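Local coordinates for protein PlaB phospholipase (Legionella pneumophila, PDB 6ZTH) that probably hydrolyses phospholipids and binds NAD within an assembly of four copies, at residues D[225-230]-D[256-261]; D[337-342]-D[448-453]; D[356-361]-D[415-420]. All coordinates share one frame; numbering follows the deposited sequence.

Interaction 1 of 3, residues D[225-230]-D[256-261]; sequences ATNMNY and MAFGVL
The last strand of the parallel six-stranded sheet, consistent with an alpha/beta-hydrolase-like domain, is 257-261; it is met near its start by the turn that follows helix 223-226, with T226, N227, M228 and N229 lying against M256 and F258. The N229 amide reads both backbone groups of M256. Its ND2 donates to M256 O at 2.9 Å, nearly straight at 161° and with the acceptor in the amide plane, while its OD1 takes the M256 N-H in a bond modelled so short that its exact length is doubtful. The same ND2 also donates to N227 OD1 at 2.8 Å, so two acceptors hold the amide and fix its rotation. N227 turns its CG anti to the backbone N (chi1 -176°), which carries the amide over one face of the F258 ring; N227 CG stands 3.6 Å above that plane, offset toward the rim, with the two planes 59° apart. At the ring edge, T226 CG2 lies 3.5 Å from F258 CE1, in the ring plane. A water ties the turn to the strand: it accepts from M228 N at 3.0 Å and donates to N227 OD1 and to A257 O. Beyond the pair, H134 binds N227 O and T253 binds M228 O, while strand 191-197 pairs with A257 through V194. The apolar end is formed by two selenomethionines lying side by side and pointing the same way. M256 runs extended until a bend at its last torsion, which sets its CE tightly against M228 CB at 3.4 Å.

Interaction 2 of 3, residues D[337-342]-D[448-453]; sequences TNRYSM and HPNETV
S341 and M342 lie beside E451, T452 and V453 where two strands of the mixed sheet, 340-349 and 451-463, begin to run parallel, their short segments 29° apart and 4.5 Å from axis to axis. This is the tight half. M342 N donates to E451 O at 2.8 Å, close to straight at 164°, and V453 N returns a bond to M342 O whose modelled length is doubtfully short. Across the strands M342 CB packs on T452 OG1 at 3.2 Å, the two side chains side by side; the T452 hydroxyl itself is bonded to A224 O. Upstream, a type II turn from H448 to E451, with P449 and N450 at its corners, lays its backbone on the first strand: N450 N donates to Y340 O at 2.8 Å. S341 holds its OG beside the backbone N (chi1 -55°) and gives its proton to H448 O, also at 2.8 Å, arriving from above the carbonyl plane. The other half is looser and partly open to solvent. R339 runs alongside P449, its NH2 3.2 Å from P449 CG, while N450 ND2 sits over one guanidinium face, offset toward the rim, at 4.2 Å from R339 NH1. A water bridges the two segments by donating to N338 O and N450 OD1, each at 3.2 Å, and N450 ND2 is taken by Q318. Around the contact, strand 391-396 pairs antiparallel with 340-349, helix 397-404 packs Y397 on P449 and S341, and helix 223-226 sits against M342 and N450.

Interaction 3 of 3, residues D[356-361]-D[415-420]; sequences IDYDLY and FRVKAY. With NAD (nicotinamide-adenine-dinucleotide), chain K.
Backbone bonds join Y361 and R416 as an antiparallel hydrogen-bonded pair: Y361 N donates to R416 O and R416 N to Y361 O, both at 2.8 Å. K418 N continues the pairing to D359 O at 3.2 Å. Apolar contact joins Y358 CD2 and V417 CG2 at 3.4 Å, oblique to the ring; K418 CE comes within 3.2 Å of Y361 CE1, also oblique to its ring. Charged and polar groups gather round D359: its OD2 approaches K418 NZ and Y420 OH at lengths too short to trust, with Y420 presenting its ring edge, and its OD1 forms a salt bridge with R145 of the second subunit. D357 pairs with R148 of that subunit, which also makes a cation-pi contact with the Y420 ring. Nucleotide contacts use L360, whose pair with V417 is non-hydrogen-bonded, so its N and O point away from 415-417. L360 N donates to N1A of NAD at 3.0 Å, and N6A of NAD donates to L360 O at 2.7 Å. Reading the Watson-Crick edge of adenine with an edge-strand backbone characterises this NAD site at a subunit interface.

In the fold
From the N terminus, the chain first closes interaction 1, a short loop whose 25 intervening residues hold the antiparallel strands 231-238 and 245-252 of the mixed sheet. Interaction 2 opens only afterwards, in series, and closes a loop of 105 residues; interaction 3 is nested inside that loop, strand 360-364 following 340-349 in the chain, and closes a loop of 53 residues of its own. Interactions 1 and 2 touch, F258 CE2 lying 3.7 Å from N450 CB, which joins the last strand of the parallel sheet to the mixed sheet. Interaction 3 stands apart, its centre about 23 Å from that of interaction 2, and binds the three-stranded antiparallel sheet to NAD and the second subunit.

Interaction 1 of 3, residues D[225-230]-D[256-261]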
loop_
_atom_site.group_PDB
_atom_site.type_symbol
_atom_site.label_atom_id
_atom_site.label_comp_id
_atom_site.label_asym_id
_atom_site.label_seq_id
_atom_site.Cartn_x
_atom_site.Cartn_y
_atom_site.Cartn_z
ATOM N N ALA D 225 -3.885 -24.515 -18.658
ATOM C CA ALA D 225 -3.051 -23.372 -18.995
ATOM C C ALA D 225 -2.034 -23.666 -20.090
ATOM O O ALA D 225 -1.492 -22.722 -20.677
ATOM C CB ALA D 225 -2.309 -22.881 -17.746
ATOM N N THR D 226 -1.768 -24.940 -20.379
ATOM C CA THR D 226 -0.732 -25.289 -21.342
ATOM C C THR D 226 -1.205 -25.148 -22.782
ATOM O O THR D 226 -0.391 -24.908 -23.681
ATOM C CB THR D 226 -0.271 -26.732 -21.114
ATOM O OG1 THR D 226 0.988 -26.947 -21.761
ATOM C CG2 THR D 226 -1.297 -27.713 -21.677
ATOM N N ASN D 227 -2.505 -25.283 -23.012
ATOM C CA ASN D 227 -3.035 -25.560 -24.338
ATOM C C ASN D 227 -3.268 -24.283 -25.128
ATOM O O ASN D 227 -3.646 -23.250 -24.569
ATOM C CB ASN D 227 -4.334 -26.355 -24.198
ATOM C CG ASN D 227 -4.907 -26.771 -25.526
ATOM O OD1 ASN D 227 -4.253 -27.452 -26.317
ATOM N ND2 ASN D 227 -6.144 -26.370 -25.779
HETATM N N MSE D 228 -3.036 -24.365 -26.435
HETATM C CA MSE D 228 -3.179 -23.204 -27.301
HETATM C C MSE D 228 -4.429 -23.273 -28.172
HETATM O O MSE D 228 -4.660 -22.391 -28.998
HETATM C CB MSE D 228 -1.945 -23.055 -28.197
HETATM C CG MSE D 228 -0.658 -22.761 -27.446
HETATM SE SE MSE D 228 -0.690 -21.064 -26.478
HETATM C CE MSE D 228 -0.356 -19.856 -27.966
ATOM N N ASN D 229 -5.231 -24.323 -28.003
ATOM C CA ASN D 229 -6.574 -24.355 -28.584
ATOM C C ASN D 229 -7.498 -23.730 -27.548
ATOM O O ASN D 229 -8.071 -24.414 -26.702
ATOM C CB ASN D 229 -7.009 -25.770 -28.939
ATOM C CG ASN D 229 -5.943 -26.537 -29.685
ATOM O OD1 ASN D 229 -5.816 -26.428 -30.903
ATOM N ND2 ASN D 229 -5.171 -27.331 -28.954
ATOM N N TYR D 230 -7.622 -22.408 -27.598
ATOM C CA TYR D 230 -8.481 -21.658 -26.696
ATOM C C TYR D 230 -9.281 -20.653 -27.510
ATOM O O TYR D 230 -8.970 -20.369 -28.670
ATOM C CB TYR D 230 -7.673 -20.942 -25.610
ATOM C CG TYR D 230 -6.607 -20.018 -26.154
ATOM C CD1 TYR D 230 -5.375 -20.512 -26.561
ATOM C CD2 TYR D 230 -6.835 -18.652 -26.262
ATOM C CE1 TYR D 230 -4.398 -19.670 -27.060
ATOM C CE2 TYR D 230 -5.864 -17.806 -26.760
ATOM C CZ TYR D 230 -4.648 -18.319 -27.158
ATOM O OH TYR D 230 -3.685 -17.473 -27.654
HETATM N N MSE D 256 -3.958 -26.687 -32.524
HETATM C CA MSE D 256 -2.573 -27.019 -32.215
HETATM C C MSE D 256 -2.499 -28.399 -31.567
HETATM O O MSE D 256 -3.370 -28.777 -30.782
HETATM C CB MSE D 256 -1.931 -25.982 -31.286
HETATM C CG MSE D 256 -0.438 -26.243 -31.039
HETATM SE SE MSE D 256 0.477 -24.990 -29.845
HETATM C CE MSE D 256 0.190 -23.341 -30.840
ATOM N N ALA D 257 -1.453 -29.143 -31.914
ATOM C CA ALA D 257 -1.170 -30.407 -31.253
ATOM C C ALA D 257 -1.206 -30.231 -29.741
ATOM O O ALA D 257 -0.516 -29.372 -29.188
ATOM C CB ALA D 257 0.196 -30.929 -31.697
ATOM N N PHE D 258 -2.022 -31.050 -29.078
ATOM C CA PHE D 258 -2.196 -30.996 -27.631
ATOM C C PHE D 258 -2.043 -32.399 -27.064
ATOM O O PHE D 258 -2.736 -33.325 -27.500
ATOM C CB PHE D 258 -3.568 -30.419 -27.265
ATOM C CG PHE D 258 -3.872 -30.460 -25.795
ATOM C CD1 PHE D 258 -3.071 -29.789 -24.887
ATOM C CD2 PHE D 258 -4.962 -31.168 -25.320
ATOM C CE1 PHE D 258 -3.352 -29.825 -23.536
ATOM C CE2 PHE D 258 -5.246 -31.209 -23.970
ATOM C CZ PHE D 258 -4.442 -30.534 -23.079
ATOM N N GLY D 259 -1.143 -32.553 -26.097
ATOM C CA GLY D 259 -0.893 -33.855 -25.515
ATOM C C GLY D 259 -0.741 -33.843 -24.009
ATOM O O GLY D 259 0.105 -33.124 -23.470
ATOM N N VAL D 260 -1.563 -34.627 -23.319
ATOM C CA VAL D 260 -1.420 -34.866 -21.887
ATOM C C VAL D 260 -0.768 -36.239 -21.757
ATOM O O VAL D 260 -1.442 -37.271 -21.822
ATOM C CB VAL D 260 -2.764 -34.794 -21.156
ATOM C CG1 VAL D 260 -2.632 -35.313 -19.725
ATOM C CG2 VAL D 260 -3.292 -33.364 -21.159
ATOM N N LEU D 261 0.551 -36.255 -21.583
ATOM C CA LEU D 261 1.309 -37.496 -21.589
ATOM C C LEU D 261 1.278 -38.160 -20.214
ATOM O O LEU D 261 1.024 -37.505 -19.199
ATOM C CB LEU D 261 2.743 -37.222 -22.028
ATOM C CG LEU D 261 2.880 -36.492 -23.370
ATOM C CD1 LEU D 261 4.324 -36.493 -23.856
ATOM C CD2 LEU D 261 1.971 -37.099 -24.434
HETATM O O HOH W 1 -2.213 -27.019 -27.634
#

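Interaction 2 of 3, residues D[337-342]-D[448-453]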
loop_
_atom_site.group_PDB
_atom_site.type_symbol
_atom_site.label_atom_id
_atom_site.label_comp_id
_atom_site.label_asym_id
_atom_site.label_seq_id
_atom_site.Cartn_x
_atom_site.Cartn_y
_atom_site.Cartn_z
ATOM N N THR D 337 -8.550 -36.995 -9.831
ATOM C CA THR D 337 -8.178 -35.963 -10.791
ATOM C C THR D 337 -9.035 -36.139 -12.033
ATOM O O THR D 337 -9.027 -37.211 -12.648
ATOM C CB THR D 337 -6.690 -36.037 -11.148
ATOM O OG1 THR D 337 -6.455 -37.149 -12.018
ATOM C CG2 THR D 337 -5.843 -36.188 -9.891
ATOM N N ASN D 338 -9.775 -35.095 -12.398
ATOM C CA ASN D 338 -10.661 -35.106 -13.547
ATOM C C ASN D 338 -10.101 -34.179 -14.631
ATOM O O ASN D 338 -8.894 -33.898 -14.665
ATOM C CB ASN D 338 -12.068 -34.709 -13.091
ATOM C CG ASN D 338 -12.723 -35.774 -12.231
ATOM O OD1 ASN D 338 -12.591 -36.968 -12.499
ATOM N ND2 ASN D 338 -13.433 -35.346 -11.194
ATOM N N ARG D 339 -10.974 -33.714 -15.520
ATOM C CA ARG D 339 -10.626 -32.744 -16.549
ATOM C C ARG D 339 -11.235 -31.398 -16.183
ATOM O O ARG D 339 -12.382 -31.328 -15.728
ATOM C CB ARG D 339 -11.116 -33.205 -17.923
ATOM C CG ARG D 339 -10.605 -34.588 -18.325
ATOM C CD ARG D 339 -11.702 -35.453 -18.934
ATOM N NE ARG D 339 -12.228 -34.896 -20.177
ATOM C CZ ARG D 339 -11.733 -35.147 -21.388
ATOM N NH1 ARG D 339 -10.687 -35.951 -21.536
ATOM N NH2 ARG D 339 -12.290 -34.589 -22.454
ATOM N N TYR D 340 -10.464 -30.331 -16.376
ATOM C CA TYR D 340 -10.824 -29.015 -15.878
ATOM C C TYR D 340 -10.737 -27.983 -16.993
ATOM O O TYR D 340 -10.114 -28.207 -18.033
ATOM C CB TYR D 340 -9.914 -28.599 -14.713
ATOM C CG TYR D 340 -9.873 -29.605 -13.585
ATOM C CD1 TYR D 340 -9.103 -30.757 -13.680
ATOM C CD2 TYR D 340 -10.605 -29.403 -12.425
ATOM C CE1 TYR D 340 -9.066 -31.679 -12.650
ATOM C CE2 TYR D 340 -10.575 -30.318 -11.391
ATOM C CZ TYR D 340 -9.803 -31.454 -11.508
ATOM O OH TYR D 340 -9.769 -32.369 -10.480
ATOM N N SER D 341 -11.376 -26.840 -16.753
ATOM C CA SER D 341 -11.377 -25.722 -17.683
ATOM C C SER D 341 -11.053 -24.440 -16.930
ATOM O O SER D 341 -11.390 -24.289 -15.751
ATOM C CB SER D 341 -12.729 -25.578 -18.392
ATOM O OG SER D 341 -13.100 -26.785 -19.031
HETATM N N MSE D 342 -10.396 -23.520 -17.626
HETATM C CA MSE D 342 -10.009 -22.241 -17.048
HETATM C C MSE D 342 -10.741 -21.087 -17.728
HETATM O O MSE D 342 -10.714 -20.963 -18.950
HETATM C CB MSE D 342 -8.496 -22.046 -17.175
HETATM C CG MSE D 342 -7.957 -20.833 -16.442
HETATM SE SE MSE D 342 -7.013 -21.326 -14.816
HETATM C CE MSE D 342 -5.187 -21.316 -15.491
ATOM N N HIS D 448 -14.507 -26.082 -22.703
ATOM C CA HIS D 448 -13.992 -27.306 -23.281
ATOM C C HIS D 448 -13.020 -27.951 -22.303
ATOM O O HIS D 448 -12.246 -27.245 -21.648
ATOM C CB HIS D 448 -13.287 -27.026 -24.615
ATOM C CG HIS D 448 -14.167 -26.372 -25.634
ATOM N ND1 HIS D 448 -15.120 -27.065 -26.347
ATOM C CD2 HIS D 448 -14.242 -25.088 -26.056
ATOM C CE1 HIS D 448 -15.746 -26.237 -27.163
ATOM N NE2 HIS D 448 -15.232 -25.030 -27.007
ATOM N N PRO D 449 -13.037 -29.277 -22.170
ATOM C CA PRO D 449 -12.152 -29.919 -21.190
ATOM C C PRO D 449 -10.688 -29.686 -21.535
ATOM O O PRO D 449 -10.299 -29.673 -22.704
ATOM C CB PRO D 449 -12.530 -31.402 -21.278
ATOM C CG PRO D 449 -13.186 -31.563 -22.610
ATOM C CD PRO D 449 -13.820 -30.251 -22.953
ATOM N N ASN D 450 -9.877 -29.493 -20.493
ATOM C CA ASN D 450 -8.446 -29.231 -20.650
ATOM C C ASN D 450 -8.201 -27.967 -21.471
ATOM O O ASN D 450 -7.263 -27.898 -22.268
ATOM C CB ASN D 450 -7.733 -30.427 -21.287
ATOM C CG ASN D 450 -7.741 -31.654 -20.401
ATOM O OD1 ASN D 450 -7.535 -31.566 -19.190
ATOM N ND2 ASN D 450 -7.976 -32.815 -21.003
ATOM N N GLU D 451 -9.046 -26.957 -21.274
ATOM C CA GLU D 451 -8.973 -25.743 -22.070
ATOM C C GLU D 451 -9.158 -24.515 -21.194
ATOM O O GLU D 451 -9.889 -24.539 -20.201
ATOM C CB GLU D 451 -10.033 -25.737 -23.185
ATOM C CG GLU D 451 -9.524 -25.180 -24.502
ATOM C CD GLU D 451 -10.515 -25.339 -25.642
ATOM O OE1 GLU D 451 -11.280 -24.386 -25.907
ATOM O OE2 GLU D 451 -10.526 -26.414 -26.278
ATOM N N THR D 452 -8.476 -23.441 -21.576
ATOM C CA THR D 452 -8.694 -22.116 -21.016
ATOM C C THR D 452 -9.589 -21.329 -21.963
ATOM O O THR D 452 -9.461 -21.440 -23.187
ATOM C CB THR D 452 -7.369 -21.378 -20.814
ATOM O OG1 THR D 452 -6.595 -22.039 -19.804
ATOM C CG2 THR D 452 -7.607 -19.930 -20.400
ATOM N N VAL D 453 -10.502 -20.544 -21.398
ATOM C CA VAL D 453 -11.359 -19.656 -22.174
ATOM C C VAL D 453 -11.152 -18.234 -21.673
ATOM O O VAL D 453 -11.067 -17.995 -20.463
ATOM C CB VAL D 453 -12.847 -20.061 -22.088
ATOM C CG1 VAL D 453 -13.423 -19.756 -20.711
ATOM C CG2 VAL D 453 -13.646 -19.358 -23.180
HETATM O O HOH W 2 -6.698 -32.149 -16.113
#

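Interaction 3 of 3, residues D[356-361]-D[415-420]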
loop_
_atom_site.group_PDB
_atom_site.type_symbol
_atom_site.label_atom_id
_atom_site.label_comp_id
_atom_site.label_asym_id
_atom_site.label_seq_id
_atom_site.Cartn_x
_atom_site.Cartn_y
_atom_site.Cartn_z
ATOM N N ILE D 356 -12.887 -2.774 -11.982
ATOM C CA ILE D 356 -12.255 -3.576 -10.949
ATOM C C ILE D 356 -13.244 -4.023 -9.879
ATOM O O ILE D 356 -13.079 -5.116 -9.323
ATOM C CB ILE D 356 -11.074 -2.814 -10.310
ATOM C CG1 ILE D 356 -11.584 -1.675 -9.422
ATOM C CG2 ILE D 356 -10.144 -2.268 -11.382
ATOM C CD1 ILE D 356 -11.527 -1.983 -7.939
ATOM N N ASP D 357 -14.264 -3.222 -9.580
ATOM C CA ASP D 357 -15.234 -3.532 -8.540
ATOM C C ASP D 357 -16.502 -4.067 -9.189
ATOM O O ASP D 357 -17.178 -3.351 -9.936
ATOM C CB ASP D 357 -15.544 -2.300 -7.693
ATOM C CG ASP D 357 -16.205 -2.656 -6.379
ATOM O OD1 ASP D 357 -15.502 -3.151 -5.473
ATOM O OD2 ASP D 357 -17.430 -2.448 -6.252
ATOM N N TYR D 358 -16.825 -5.317 -8.890
ATOM C CA TYR D 358 -17.937 -6.023 -9.503
ATOM C C TYR D 358 -18.003 -7.374 -8.810
ATOM O O TYR D 358 -17.118 -7.736 -8.029
ATOM C CB TYR D 358 -17.757 -6.211 -11.002
ATOM C CG TYR D 358 -16.550 -7.052 -11.339
ATOM C CD1 TYR D 358 -15.269 -6.560 -11.135
ATOM C CD2 TYR D 358 -16.689 -8.336 -11.844
ATOM C CE1 TYR D 358 -14.160 -7.318 -11.435
ATOM C CE2 TYR D 358 -15.581 -9.102 -12.150
ATOM C CZ TYR D 358 -14.319 -8.588 -11.939
ATOM O OH TYR D 358 -13.208 -9.341 -12.239
ATOM N N ASP D 359 -19.052 -8.119 -9.108
ATOM C CA ASP D 359 -19.133 -9.514 -8.718
ATOM C C ASP D 359 -19.628 -10.314 -9.906
ATOM O O ASP D 359 -20.406 -9.824 -10.726
ATOM C CB ASP D 359 -20.055 -9.719 -7.536
ATOM C CG ASP D 359 -20.042 -8.544 -6.585
ATOM O OD1 ASP D 359 -18.976 -8.232 -6.013
ATOM O OD2 ASP D 359 -21.102 -7.910 -6.424
ATOM N N LEU D 360 -19.187 -11.561 -9.964
ATOM C CA LEU D 360 -19.391 -12.416 -11.121
ATOM C C LEU D 360 -20.005 -13.725 -10.665
ATOM O O LEU D 360 -19.459 -14.391 -9.781
ATOM C CB LEU D 360 -18.061 -12.654 -11.831
ATOM C CG LEU D 360 -18.123 -13.421 -13.144
ATOM C CD1 LEU D 360 -17.223 -12.757 -14.167
ATOM C CD2 LEU D 360 -17.726 -14.865 -12.902
ATOM N N TYR D 361 -21.142 -14.084 -11.258
ATOM C CA TYR D 361 -21.837 -15.321 -10.931
ATOM C C TYR D 361 -21.955 -16.179 -12.178
ATOM O O TYR D 361 -22.554 -15.758 -13.173
ATOM C CB TYR D 361 -23.232 -15.050 -10.364
ATOM C CG TYR D 361 -23.238 -14.326 -9.049
ATOM C CD1 TYR D 361 -23.117 -12.950 -9.004
ATOM C CD2 TYR D 361 -23.372 -15.012 -7.849
ATOM C CE1 TYR D 361 -23.121 -12.274 -7.813
ATOM C CE2 TYR D 361 -23.380 -14.340 -6.646
ATOM C CZ TYR D 361 -23.255 -12.972 -6.637
ATOM O OH TYR D 361 -23.259 -12.286 -5.447
ATOM N N PHE D 415 -23.647 -16.234 -17.417
ATOM C CA PHE D 415 -22.847 -15.349 -16.586
ATOM C C PHE D 415 -23.704 -14.189 -16.102
ATOM O O PHE D 415 -24.648 -13.767 -16.776
ATOM C CB PHE D 415 -21.627 -14.807 -17.348
ATOM C CG PHE D 415 -20.655 -15.870 -17.766
ATOM C CD1 PHE D 415 -20.111 -16.733 -16.832
ATOM C CD2 PHE D 415 -20.285 -16.007 -19.092
ATOM C CE1 PHE D 415 -19.217 -17.716 -17.210
ATOM C CE2 PHE D 415 -19.388 -16.988 -19.478
ATOM C CZ PHE D 415 -18.853 -17.843 -18.534
ATOM N N ARG D 416 -23.364 -13.676 -14.922
ATOM C CA ARG D 416 -24.036 -12.511 -14.354
ATOM C C ARG D 416 -22.987 -11.643 -13.671
ATOM O O ARG D 416 -22.391 -12.060 -12.673
ATOM C CB ARG D 416 -25.130 -12.927 -13.368
ATOM C CG ARG D 416 -25.738 -11.755 -12.617
ATOM C CD ARG D 416 -26.955 -12.156 -11.786
ATOM N NE ARG D 416 -27.790 -13.157 -12.444
ATOM C CZ ARG D 416 -28.057 -14.366 -11.951
ATOM N NH1 ARG D 416 -27.560 -14.750 -10.781
ATOM N NH2 ARG D 416 -28.830 -15.195 -12.637
ATOM N N VAL D 417 -22.759 -10.445 -14.208
ATOM C CA VAL D 417 -21.857 -9.464 -13.615
ATOM C C VAL D 417 -22.679 -8.256 -13.191
ATOM O O VAL D 417 -23.598 -7.838 -13.906
ATOM C CB VAL D 417 -20.735 -9.052 -14.594
ATOM C CG1 VAL D 417 -21.192 -7.930 -15.506
ATOM C CG2 VAL D 417 -19.492 -8.629 -13.828
ATOM N N LYS D 418 -22.353 -7.696 -12.027
ATOM C CA LYS D 418 -23.116 -6.590 -11.457
ATOM C C LYS D 418 -22.455 -5.235 -11.683
ATOM O O LYS D 418 -23.138 -4.277 -12.052
ATOM C CB LYS D 418 -23.335 -6.831 -9.957
ATOM C CG LYS D 418 -24.468 -7.811 -9.672
ATOM C CD LYS D 418 -24.769 -7.959 -8.189
ATOM C CE LYS D 418 -24.303 -9.285 -7.671
ATOM N NZ LYS D 418 -22.962 -9.075 -7.134
ATOM N N ALA D 419 -21.142 -5.135 -11.466
ATOM C CA ALA D 419 -20.396 -3.906 -11.722
ATOM C C ALA D 419 -20.854 -2.774 -10.810
ATOM O O ALA D 419 -22.044 -2.661 -10.503
ATOM C CB ALA D 419 -20.541 -3.486 -13.188
ATOM N N TYR D 420 -19.924 -1.925 -10.381
ATOM C CA TYR D 420 -20.236 -0.882 -9.418
ATOM C C TYR D 420 -19.668 0.460 -9.851
ATOM O O TYR D 420 -18.652 0.516 -10.547
ATOM C CB TYR D 420 -19.688 -1.254 -8.033
ATOM C CG TYR D 420 -20.352 -2.493 -7.501
ATOM C CD1 TYR D 420 -21.531 -2.412 -6.775
ATOM C CD2 TYR D 420 -19.828 -3.749 -7.762
ATOM C CE1 TYR D 420 -22.155 -3.547 -6.303
ATOM C CE2 TYR D 420 -20.445 -4.889 -7.296
ATOM C CZ TYR D 420 -21.611 -4.784 -6.574
ATOM O OH TYR D 420 -22.228 -5.920 -6.103
HETATM P PA NAD K . -10.242 -14.889 -2.574
HETATM O O1A NAD K . -8.914 -15.523 -2.867
HETATM O O2A NAD K . -11.330 -15.939 -2.656
HETATM O O5B NAD K . -10.528 -13.706 -3.667
HETATM C C5B NAD K . -9.590 -12.647 -3.772
HETATM C C4B NAD K . -10.307 -11.387 -4.422
HETATM O O4B NAD K . -11.053 -11.864 -5.706
HETATM C C3B NAD K . -11.185 -10.918 -3.640
HETATM O O3B NAD K . -11.180 -9.452 -3.714
HETATM C C2B NAD K . -12.650 -11.497 -4.178
HETATM O O2B NAD K . -13.741 -10.625 -3.745
HETATM C C1B NAD K . -12.524 -11.477 -5.459
HETATM N N9A NAD K . -13.492 -12.419 -6.129
HETATM C C8A NAD K . -13.421 -13.737 -5.919
HETATM N N7A NAD K . -14.406 -14.316 -6.633
HETATM C C5A NAD K . -15.074 -13.347 -7.288
HETATM C C6A NAD K . -16.157 -13.367 -8.159
HETATM N N6A NAD K . -16.969 -14.488 -8.675
HETATM N N1A NAD K . -16.610 -12.232 -8.664
HETATM C C2A NAD K . -16.022 -11.052 -8.338
HETATM N N3A NAD K . -14.962 -11.023 -7.486
HETATM C C4A NAD K . -14.503 -12.176 -6.972
HETATM O O3 NAD K . -10.216 -14.234 -1.047
HETATM P PN NAD K . -11.479 -13.429 -0.372
HETATM O O1N NAD K . -12.749 -13.787 -1.104
HETATM O O2N NAD K . -11.246 -11.929 -0.475
HETATM O O5D NAD K . -11.609 -13.857 1.230
HETATM C C5D NAD K . -10.625 -13.402 2.140
HETATM C C4D NAD K . -10.114 -14.564 2.976
HETATM O O4D NAD K . -11.116 -15.284 3.404
HETATM C C3D NAD K . -9.155 -15.560 2.062
HETATM O O3D NAD K . -8.119 -16.179 2.935
HETATM C C2D NAD K . -9.911 -16.437 1.617
HETATM O O2D NAD K . -9.152 -17.707 1.301
HETATM C C1D NAD K . -10.917 -16.668 2.832
HETATM N N1N NAD K . -12.086 -17.182 2.433
HETATM C C2N NAD K . -13.100 -16.364 2.049
HETATM C C3N NAD K . -14.326 -16.910 1.646
HETATM C C7N NAD K . -15.495 -15.971 1.207
HETATM O O7N NAD K . -16.598 -16.209 1.544
HETATM N N7N NAD K . -15.224 -14.786 0.374
HETATM C C4N NAD K . -14.496 -18.267 1.635
HETATM C C5N NAD K . -13.478 -19.085 2.019
HETATM C C6N NAD K . -12.256 -18.535 2.425
#